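Local coordinates for histidine triad (HIT) protein (Sinorhizobium meliloti, PDB 3NRD) that probably binds nucleotides and may act on their phosphate groups, though its substrate is not established, at residues I16-L21 with T126-I131; M26-D31 with P35-V40; G83-I88 with H93-A98. One frame throughout, in Å; residues are numbered along the deposited sequence. Where two conformers were deposited one is given.

Contact 1 (I16-L21 with T126-I131); sequences IPIGTL and TFAARI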
loop_
_atom_site.group_PDB
_atom_site.type_symbol
_atom_site.label_atom_id
_atom_site.label_comp_id
_atom_site.label_asym_id
_atom_site.label_seq_id
_atom_site.Cartn_x
_atom_site.Cartn_y
_atom_site.Cartn_z
ATOM N N ILE A 16 -5.288 16.043 -9.484
ATOM C CA ILE A 16 -5.261 16.648 -10.810
ATOM C C ILE A 16 -5.159 15.519 -11.840
ATOM O O ILE A 16 -4.266 14.705 -11.715
ATOM C CB ILE A 16 -4.036 17.535 -10.969
ATOM C CG1 ILE A 16 -4.050 18.704 -9.948
ATOM C CG2 ILE A 16 -3.949 18.041 -12.435
ATOM C CD1 ILE A 16 -2.659 19.307 -9.646
ATOM N N PRO A 17 -6.051 15.465 -12.864
ATOM C CA PRO A 17 -5.918 14.395 -13.867
ATOM C C PRO A 17 -4.646 14.536 -14.664
ATOM O O PRO A 17 -4.301 15.622 -15.015
ATOM C CB PRO A 17 -7.128 14.589 -14.782
ATOM C CG PRO A 17 -7.550 15.952 -14.593
ATOM C CD PRO A 17 -7.135 16.394 -13.210
ATOM N N ILE A 18 -3.904 13.466 -14.840
ATOM C CA ILE A 18 -2.698 13.491 -15.685
ATOM C C ILE A 18 -2.649 12.375 -16.737
ATOM O O ILE A 18 -1.621 12.207 -17.382
ATOM C CB ILE A 18 -1.384 13.497 -14.816
ATOM C CG1 ILE A 18 -1.226 12.237 -13.983
ATOM C CG2 ILE A 18 -1.355 14.728 -13.876
ATOM C CD1 ILE A 18 0.086 12.197 -13.247
ATOM N N GLY A 19 -3.746 11.648 -16.928
ATOM C CA GLY A 19 -3.830 10.602 -17.944
ATOM C C GLY A 19 -4.533 9.357 -17.443
ATOM O O GLY A 19 -4.917 9.259 -16.288
ATOM N N THR A 20 -4.697 8.416 -18.351
ATOM C CA THR A 20 -5.271 7.113 -18.072
ATOM C C THR A 20 -4.322 6.092 -18.625
ATOM O O THR A 20 -3.694 6.339 -19.649
ATOM C CB THR A 20 -6.647 7.005 -18.746
ATOM O OG1 THR A 20 -7.462 8.088 -18.267
ATOM C CG2 THR A 20 -7.329 5.690 -18.423
ATOM N N LEU A 21 -4.213 4.970 -17.932
ATOM C CA LEU A 21 -3.486 3.790 -18.381
ATOM C C LEU A 21 -4.538 2.888 -19.022
ATOM O O LEU A 21 -5.414 3.422 -19.697
ATOM C CB LEU A 21 -2.722 3.171 -17.213
ATOM C CG LEU A 21 -1.643 4.051 -16.569
ATOM C CD1 LEU A 21 -1.012 3.307 -15.391
ATOM C CD2 LEU A 21 -0.569 4.504 -17.560
ATOM N N THR A 126 4.363 20.491 -16.033
ATOM C CA THR A 126 5.716 20.035 -16.344
ATOM C C THR A 126 5.974 18.675 -15.700
ATOM O O THR A 126 6.422 17.744 -16.365
ATOM C CB THR A 126 6.787 21.076 -15.880
ATOM O OG1 THR A 126 6.565 22.301 -16.569
ATOM C CG2 THR A 126 8.221 20.619 -16.183
ATOM N N PHE A 127 5.651 18.551 -14.421
ATOM C CA PHE A 127 5.810 17.272 -13.728
ATOM C C PHE A 127 4.971 16.128 -14.335
ATOM O O PHE A 127 5.476 15.004 -14.470
ATOM C CB PHE A 127 5.493 17.404 -12.240
ATOM C CG PHE A 127 5.879 16.187 -11.447
ATOM C CD1 PHE A 127 7.211 15.773 -11.401
ATOM C CD2 PHE A 127 4.913 15.430 -10.776
ATOM C CE1 PHE A 127 7.584 14.630 -10.678
ATOM C CE2 PHE A 127 5.270 14.295 -10.053
ATOM C CZ PHE A 127 6.609 13.890 -10.014
ATOM N N ALA A 128 3.725 16.414 -14.722
ATOM C CA ALA A 128 2.884 15.398 -15.378
ATOM C C ALA A 128 3.620 14.903 -16.625
ATOM O O ALA A 128 3.767 13.678 -16.800
ATOM C CB ALA A 128 1.473 15.916 -15.727
ATOM N N ALA A 129 4.135 15.849 -17.425
ATOM C CA ALA A 129 4.921 15.534 -18.635
ATOM C C ALA A 129 6.101 14.627 -18.318
ATOM O O ALA A 129 6.340 13.670 -19.011
ATOM C CB ALA A 129 5.404 16.789 -19.315
ATOM N N ARG A 130 6.779 14.932 -17.225
ATOM C CA ARG A 130 7.967 14.231 -16.792
ATOM C C ARG A 130 7.638 12.786 -16.406
ATOM O O ARG A 130 8.358 11.854 -16.775
ATOM C CB ARG A 130 8.569 14.976 -15.623
ATOM C CG ARG A 130 10.017 14.866 -15.543
ATOM C CD ARG A 130 10.560 15.528 -14.273
ATOM N NE ARG A 130 11.860 14.939 -13.972
ATOM C CZ ARG A 130 13.006 15.240 -14.604
ATOM N NH1 ARG A 130 13.067 16.154 -15.576
ATOM N NH2 ARG A 130 14.124 14.615 -14.255
ATOM N N ILE A 131 6.521 12.600 -15.709
ATOM C CA ILE A 131 6.065 11.269 -15.364
ATOM C C ILE A 131 5.821 10.484 -16.648
ATOM O O ILE A 131 6.403 9.421 -16.829
ATOM C CB ILE A 131 4.783 11.295 -14.484
ATOM C CG1 ILE A 131 5.080 11.905 -13.131
ATOM C CG2 ILE A 131 4.237 9.908 -14.257
ATOM C CD1 ILE A 131 3.853 12.586 -12.552
#
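Ile18, on strand 15-20, and Ala128, on helix 121-134, bring their CA atoms to 5.9 Å across the contact, and no hydrogen bond joins the two backbones. The strand here is an outermost one of the sheet within the chain, and the helix meets it through two residues one turn apart, Ala128 and Ile131, both with their CB atoms directed at the strand. Ile18 answers with two separate branches. Its CG2 methyl meets the Ala128 methyl, CG2 to CB 3.6 Å. The other branch runs on past the alanine: CG1 is tucked between the backbone N and the carbonyl carbon (chi1 63°), and the chain then extends fully at chi2, carrying CD1 to Ile131, where it lies 3.9 Å from the CD1 of that residue. The two isoleucine side chains cross at about a right angle and meet only through their CD1 methyls. Within the helix, Ile131 CG1 stands 3.9 Å above the plane of the Phe127 ring, displaced toward its rim, and that ring in turn packs against Trp119. Leu37 of the next strand but one touches both isoleucines and continues the same apolar layer under the helix. The contact is small, with about 121 Å² buried in all, and it involves carbon atoms alone. With no directional bond between the segments, the fit rests on the shapes of an alanine and two branched side chains, the small Ala128 letting the helix lie close to the strand.

Contact 2 (M26-D31 with P35-V40); sequences MRLMND and PWLILV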
loop_
_atom_site.group_PDB
_atom_site.type_symbol
_atom_site.label_atom_id
_atom_site.label_comp_id
_atom_site.label_asym_id
_atom_site.label_seq_id
_atom_site.Cartn_x
_atom_site.Cartn_y
_atom_site.Cartn_z
HETATM N N MSE A 26 -5.014 8.014 -13.776
HETATM C CA MSE A 26 -3.908 8.537 -12.981
HETATM C C MSE A 26 -4.208 9.963 -12.597
HETATM O O MSE A 26 -4.594 10.779 -13.456
HETATM C CB MSE A 26 -2.605 8.564 -13.764
HETATM C CG MSE A 26 -2.088 7.252 -14.158
HETATM SE SE MSE A 26 -0.309 7.389 -15.018
HETATM C CE MSE A 26 0.513 8.195 -13.507
ATOM N N ARG A 27 -4.016 10.275 -11.322
ATOM C CA ARG A 27 -4.125 11.640 -10.853
ATOM C C ARG A 27 -2.936 11.995 -10.013
ATOM O O ARG A 27 -2.413 11.159 -9.335
ATOM C CB ARG A 27 -5.377 11.832 -10.037
ATOM C CG ARG A 27 -6.614 11.514 -10.813
ATOM C CD ARG A 27 -7.864 11.744 -10.024
ATOM N NE ARG A 27 -8.330 13.125 -10.004
ATOM C CZ ARG A 27 -8.952 13.747 -10.999
ATOM N NH1 ARG A 27 -9.137 13.166 -12.178
ATOM N NH2 ARG A 27 -9.372 14.993 -10.817
ATOM N N LEU A 28 -2.541 13.256 -10.065
ATOM C CA LEU A 28 -1.494 13.787 -9.215
ATOM C C LEU A 28 -2.214 14.340 -8.028
ATOM O O LEU A 28 -3.024 15.245 -8.197
ATOM C CB LEU A 28 -0.722 14.900 -9.941
ATOM C CG LEU A 28 0.327 15.698 -9.170
ATOM C CD1 LEU A 28 1.579 14.798 -8.827
ATOM C CD2 LEU A 28 0.692 16.978 -9.937
HETATM N N MSE A 29 -1.963 13.812 -6.844
HETATM C CA MSE A 29 -2.521 14.351 -5.617
HETATM C C MSE A 29 -2.043 15.783 -5.513
HETATM O O MSE A 29 -0.841 16.042 -5.704
HETATM C CB MSE A 29 -2.051 13.532 -4.410
HETATM C CG MSE A 29 -2.545 14.004 -3.071
HETATM SE SE MSE A 29 -4.426 13.766 -2.842
HETATM C CE MSE A 29 -4.444 11.912 -2.226
ATOM N N ASN A 30 -2.960 16.712 -5.230
ATOM C CA ASN A 30 -2.592 18.100 -5.231
ATOM C C ASN A 30 -1.965 18.511 -3.895
ATOM O O ASN A 30 -2.500 19.340 -3.157
ATOM C CB ASN A 30 -3.770 18.967 -5.588
ATOM C CG ASN A 30 -3.356 20.385 -5.940
ATOM O OD1 ASN A 30 -2.174 20.695 -6.095
ATOM N ND2 ASN A 30 -4.333 21.239 -6.088
ATOM N N ASP A 31 -0.794 17.947 -3.631
ATOM C CA ASP A 31 -0.025 18.251 -2.458
ATOM C C ASP A 31 1.404 18.122 -2.925
ATOM O O ASP A 31 1.915 17.036 -2.998
ATOM C CB ASP A 31 -0.355 17.272 -1.359
ATOM C CG ASP A 31 0.297 17.616 -0.061
ATOM O OD1 ASP A 31 1.191 18.491 -0.003
ATOM O OD2 ASP A 31 -0.115 17.006 0.935
ATOM N N PRO A 35 5.990 14.091 -4.239
ATOM C CA PRO A 35 5.379 13.684 -5.527
ATOM C C PRO A 35 4.510 12.446 -5.331
ATOM O O PRO A 35 5.013 11.346 -5.008
ATOM C CB PRO A 35 6.568 13.427 -6.439
ATOM C CG PRO A 35 7.778 14.036 -5.728
ATOM C CD PRO A 35 7.468 14.044 -4.272
ATOM N N TRP A 36 3.211 12.627 -5.548
ATOM C CA TRP A 36 2.178 11.712 -5.043
ATOM C C TRP A 36 1.129 11.548 -6.125
ATOM O O TRP A 36 0.495 12.526 -6.534
ATOM C CB TRP A 36 1.621 12.334 -3.785
ATOM C CG TRP A 36 0.571 11.614 -3.044
ATOM C CD1 TRP A 36 -0.094 10.492 -3.402
ATOM C CD2 TRP A 36 0.025 12.027 -1.811
ATOM N NE1 TRP A 36 -1.024 10.180 -2.467
ATOM C CE2 TRP A 36 -0.975 11.113 -1.472
ATOM C CE3 TRP A 36 0.281 13.107 -0.956
ATOM C CZ2 TRP A 36 -1.729 11.227 -0.304
ATOM C CZ3 TRP A 36 -0.463 13.227 0.202
ATOM C CH2 TRP A 36 -1.457 12.295 0.519
ATOM N N LEU A 37 1.006 10.317 -6.611
ATOM C CA LEU A 37 0.064 9.935 -7.631
ATOM C C LEU A 37 -0.959 9.009 -7.029
ATOM O O LEU A 37 -0.671 8.269 -6.063
ATOM C CB LEU A 37 0.768 9.189 -8.737
ATOM C CG LEU A 37 1.965 9.924 -9.358
ATOM C CD1 LEU A 37 2.548 9.076 -10.474
ATOM C CD2 LEU A 37 1.589 11.305 -9.868
ATOM N N ILE A 38 -2.144 9.010 -7.608
ATOM C CA ILE A 38 -3.083 7.946 -7.329
ATOM C C ILE A 38 -3.525 7.277 -8.609
ATOM O O ILE A 38 -3.636 7.937 -9.649
ATOM C CB ILE A 38 -4.309 8.404 -6.476
ATOM C CG1 ILE A 38 -5.180 9.411 -7.180
ATOM C CG2 ILE A 38 -3.806 9.016 -5.182
ATOM C CD1 ILE A 38 -6.500 9.708 -6.426
ATOM N N LEU A 39 -3.741 5.970 -8.501
ATOM C CA LEU A 39 -4.223 5.138 -9.598
ATOM C C LEU A 39 -5.622 4.708 -9.223
ATOM O O LEU A 39 -5.822 4.172 -8.141
ATOM C CB LEU A 39 -3.346 3.916 -9.820
ATOM C CG LEU A 39 -2.213 4.160 -10.814
ATOM C CD1 LEU A 39 -1.184 5.144 -10.227
ATOM C CD2 LEU A 39 -1.573 2.841 -11.214
ATOM N N VAL A 40 -6.593 4.972 -10.087
ATOM C CA VAL A 40 -8.003 4.661 -9.776
ATOM C C VAL A 40 -8.471 3.696 -10.845
ATOM O O VAL A 40 -8.684 4.134 -11.984
ATOM C CB VAL A 40 -8.868 5.898 -9.742
ATOM C CG1 VAL A 40 -10.365 5.494 -9.382
ATOM C CG2 VAL A 40 -8.266 6.921 -8.771
HETATM O O HOH W 1 2.033 15.350 -5.519
#
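Arg27 and Ile38 form an antiparallel hydrogen-bonded pair: Arg27 N reaches Ile38 O at 2.9 Å, and Ile38 N reaches Arg27 O at 2.8 Å, both nearly straight. A third backbone bond, Met29 N to Trp36 O at 2.8 Å, is more bent, 141° at the hydrogen. Past it the strands part, and water 1 lies between them, accepting from Trp36 N and within 3.0 Å of Met29 O.

Apolar packing lies on both faces. On one, Leu28 CG sits anti to its amide nitrogen (chi1 173°), which sends CD1 to within 3.6 Å of Leu37 CD2; the CE methyl of the selenomethionine at Met26 meets Leu37 CD1. On the other, Arg27 CB lies against Ile38 CG1.

The aromatic contact belongs to this second face. Met29, also selenomethionine and deposited in two conformers, runs alongside Trp36 in the conformer described. Its CG stands 3.5 Å from the centroid of the six-membered ring, a CH-pi contact over the face. SE stands higher over the same face, 4.6 Å from the centroid, as a Met-aromatic contact, and the chain, bent at chi2 and chi3, brings Met29 CE back to 3.4 Å from Trp36 CZ2. Trp36 NE1 is hydrogen-bonded to His95 ND1, which ties this tryptophan to a histidine of the sulfate site.

With three backbone bonds and a short connection, strands 24-29 and 36-41 make an antiparallel beta hairpin in the central sheet of the HIT fold.

Contact 3 (G83-I88 with H93-A98); sequences GALGNI and HVHVIA. With SO4 (sulfate ion), chain H.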
loop_
_atom_site.group_PDB
_atom_site.type_symbol
_atom_site.label_atom_id
_atom_site.label_comp_id
_atom_site.label_asym_id
_atom_site.label_seq_id
_atom_site.Cartn_x
_atom_site.Cartn_y
_atom_site.Cartn_z
ATOM N N GLY A 83 0.252 2.502 -1.432
ATOM C CA GLY A 83 -0.777 2.356 -0.381
ATOM C C GLY A 83 -2.175 2.276 -0.921
ATOM O O GLY A 83 -2.509 3.002 -1.842
ATOM N N ALA A 84 -2.974 1.352 -0.383
ATOM C CA ALA A 84 -4.412 1.220 -0.703
ATOM C C ALA A 84 -5.033 1.249 0.654
ATOM O O ALA A 84 -4.899 0.270 1.375
ATOM C CB ALA A 84 -4.733 -0.088 -1.436
ATOM N N LEU A 85 -5.632 2.375 1.031
ATOM C CA LEU A 85 -6.153 2.592 2.364
ATOM C C LEU A 85 -7.672 2.655 2.267
ATOM O O LEU A 85 -8.334 1.656 2.496
ATOM C CB LEU A 85 -5.510 3.843 3.019
ATOM C CG LEU A 85 -3.962 3.931 2.930
ATOM C CD1 LEU A 85 -3.418 5.211 3.597
ATOM C CD2 LEU A 85 -3.320 2.723 3.530
ATOM N N GLY A 86 -8.219 3.807 1.872
ATOM C CA GLY A 86 -9.621 3.945 1.658
ATOM C C GLY A 86 -10.482 4.011 2.884
ATOM O O GLY A 86 -11.646 3.618 2.823
ATOM N N ASN A 87 -9.947 4.525 3.981
ATOM C CA ASN A 87 -10.765 4.751 5.159
ATOM C C ASN A 87 -11.640 5.987 4.875
ATOM O O ASN A 87 -12.774 6.018 5.298
ATOM C CB ASN A 87 -9.934 4.922 6.448
ATOM C CG ASN A 87 -9.007 3.716 6.738
ATOM O OD1 ASN A 87 -9.305 2.581 6.351
ATOM N ND2 ASN A 87 -7.870 3.973 7.400
ATOM N N ILE A 88 -11.104 6.937 4.091
ATOM C CA ILE A 88 -11.734 8.230 3.777
ATOM C C ILE A 88 -12.659 8.006 2.540
ATOM O O ILE A 88 -13.878 7.886 2.649
ATOM C CB ILE A 88 -10.587 9.364 3.663
ATOM C CG1 ILE A 88 -9.800 9.486 4.994
ATOM C CG2 ILE A 88 -11.117 10.743 3.260
ATOM C CD1 ILE A 88 -8.578 10.489 4.981
ATOM N N HIS A 93 -8.457 3.251 -4.674
ATOM C CA HIS A 93 -7.407 4.026 -5.302
ATOM C C HIS A 93 -6.086 3.697 -4.636
ATOM O O HIS A 93 -6.037 3.457 -3.421
ATOM C CB HIS A 93 -7.725 5.512 -5.271
ATOM C CG HIS A 93 -7.930 6.053 -3.898
ATOM N ND1 HIS A 93 -9.016 5.718 -3.109
ATOM C CD2 HIS A 93 -7.193 6.929 -3.178
ATOM C CE1 HIS A 93 -8.918 6.347 -1.954
ATOM N NE2 HIS A 93 -7.806 7.063 -1.963
ATOM N N VAL A 94 -5.028 3.644 -5.443
ATOM C CA VAL A 94 -3.727 3.212 -4.957
ATOM C C VAL A 94 -2.828 4.411 -5.008
ATOM O O VAL A 94 -2.632 4.986 -6.103
ATOM C CB VAL A 94 -3.131 2.094 -5.787
ATOM C CG1 VAL A 94 -1.738 1.740 -5.259
ATOM C CG2 VAL A 94 -4.051 0.858 -5.778
ATOM N N HIS A 95 -2.308 4.792 -3.841
ATOM C CA HIS A 95 -1.325 5.842 -3.691
ATOM C C HIS A 95 0.040 5.314 -4.119
ATOM O O HIS A 95 0.405 4.206 -3.740
ATOM C CB HIS A 95 -1.225 6.305 -2.226
ATOM C CG HIS A 95 -2.529 6.731 -1.606
ATOM N ND1 HIS A 95 -3.033 8.004 -1.726
ATOM C CD2 HIS A 95 -3.397 6.063 -0.808
ATOM C CE1 HIS A 95 -4.174 8.097 -1.061
ATOM N NE2 HIS A 95 -4.409 6.937 -0.472
ATOM N N VAL A 96 0.788 6.106 -4.894
ATOM C CA VAL A 96 2.152 5.801 -5.310
ATOM C C VAL A 96 2.941 7.073 -5.112
ATOM O O VAL A 96 2.764 8.041 -5.855
ATOM C CB VAL A 96 2.240 5.377 -6.776
ATOM C CG1 VAL A 96 3.714 5.011 -7.153
ATOM C CG2 VAL A 96 1.286 4.237 -7.061
ATOM N N ILE A 97 3.782 7.076 -4.087
ATOM C CA ILE A 97 4.349 8.303 -3.543
ATOM C C ILE A 97 5.879 8.212 -3.563
ATOM O O ILE A 97 6.432 7.203 -3.129
ATOM C CB ILE A 97 3.930 8.532 -2.101
ATOM C CG1 ILE A 97 2.391 8.562 -1.935
ATOM C CG2 ILE A 97 4.540 9.834 -1.595
ATOM C CD1 ILE A 97 1.921 7.983 -0.639
ATOM N N ALA A 98 6.546 9.251 -4.048
ATOM C CA ALA A 98 8.025 9.322 -4.093
ATOM C C ALA A 98 8.560 9.923 -2.794
ATOM O O ALA A 98 8.143 11.002 -2.403
ATOM C CB ALA A 98 8.468 10.163 -5.247
HETATM S S SO4 H . -7.364 7.383 1.383
HETATM O O1 SO4 H . -6.600 6.246 0.870
HETATM O O2 SO4 H . -7.352 8.370 0.332
HETATM O O3 SO4 H . -8.746 7.056 1.640
HETATM O O4 SO4 H . -6.845 7.961 2.575
HETATM O O HOH W 2 -6.336 4.289 -0.922
#
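The histidine motif of the HIT family meets a sulfate-binding turn here, His95 pairing with Gly83 and the His93 ring lying near Gly86. Gln91 stands where many relatives have the first histidine of the motif; in those relatives the residue at the position of His93 is the nucleophile. The two rings and the turn at Leu85-Ile88 hold a sulfate, probably from the crystallisation liquor, in what is consistent with a phosphate site. His93 NE2 donates to sulfate O2 at 2.7 Å, the oxygen lying at the edge of the ring and in its plane. His95 NE2 donates to O1, also at 2.7 Å and almost straight (170°). O1 is gripped further by Gly86 N at 3.1 Å and by water 2, while Ile88 N gives O3 a weak bond. The same water sits over the centre of the His93 ring, accepting from Leu85 N and donating to His93 O. In the strand pairing next to the site, Gly83 N bonds His95 O at 2.9 Å and His95 N bonds Gly83 O at 2.7 Å. Gly83 O also lies 3.4 Å from His95 CD2, at the edge of the ring, and the His95 ring meets Trp111 edge-to-face. Strand 94-99 runs between strands 79-84 and 36-41, with helix 54-75 packed on Val96 and Ala98; Gly83 and Ala84 also pair antiparallel with a strand of the second subunit, so the sheet runs on across the interface.

Overall arrangement
The three contacts follow one antiparallel sheet from its outer strand 15-20 to strand 79-84 at the dimer interface. Contacts 1 and 2 have centres 9 Å apart and share a strand pairing, with Ile16 N at 2.7 Å from Leu28 O, a probable hydrogen bond. Contacts 2 and 3 are also 9 Å apart between centres and are joined by Leu39 N to Val94 O at 2.8 Å, again a probable hydrogen bond. Contact 1 lies about 17 Å from contact 3 between centres and does not touch it. The sulfate belongs to contact 3; contact 2 reaches it at second hand, through the Trp36 bond to His95, and contact 1 is remote helix-on-sheet packing.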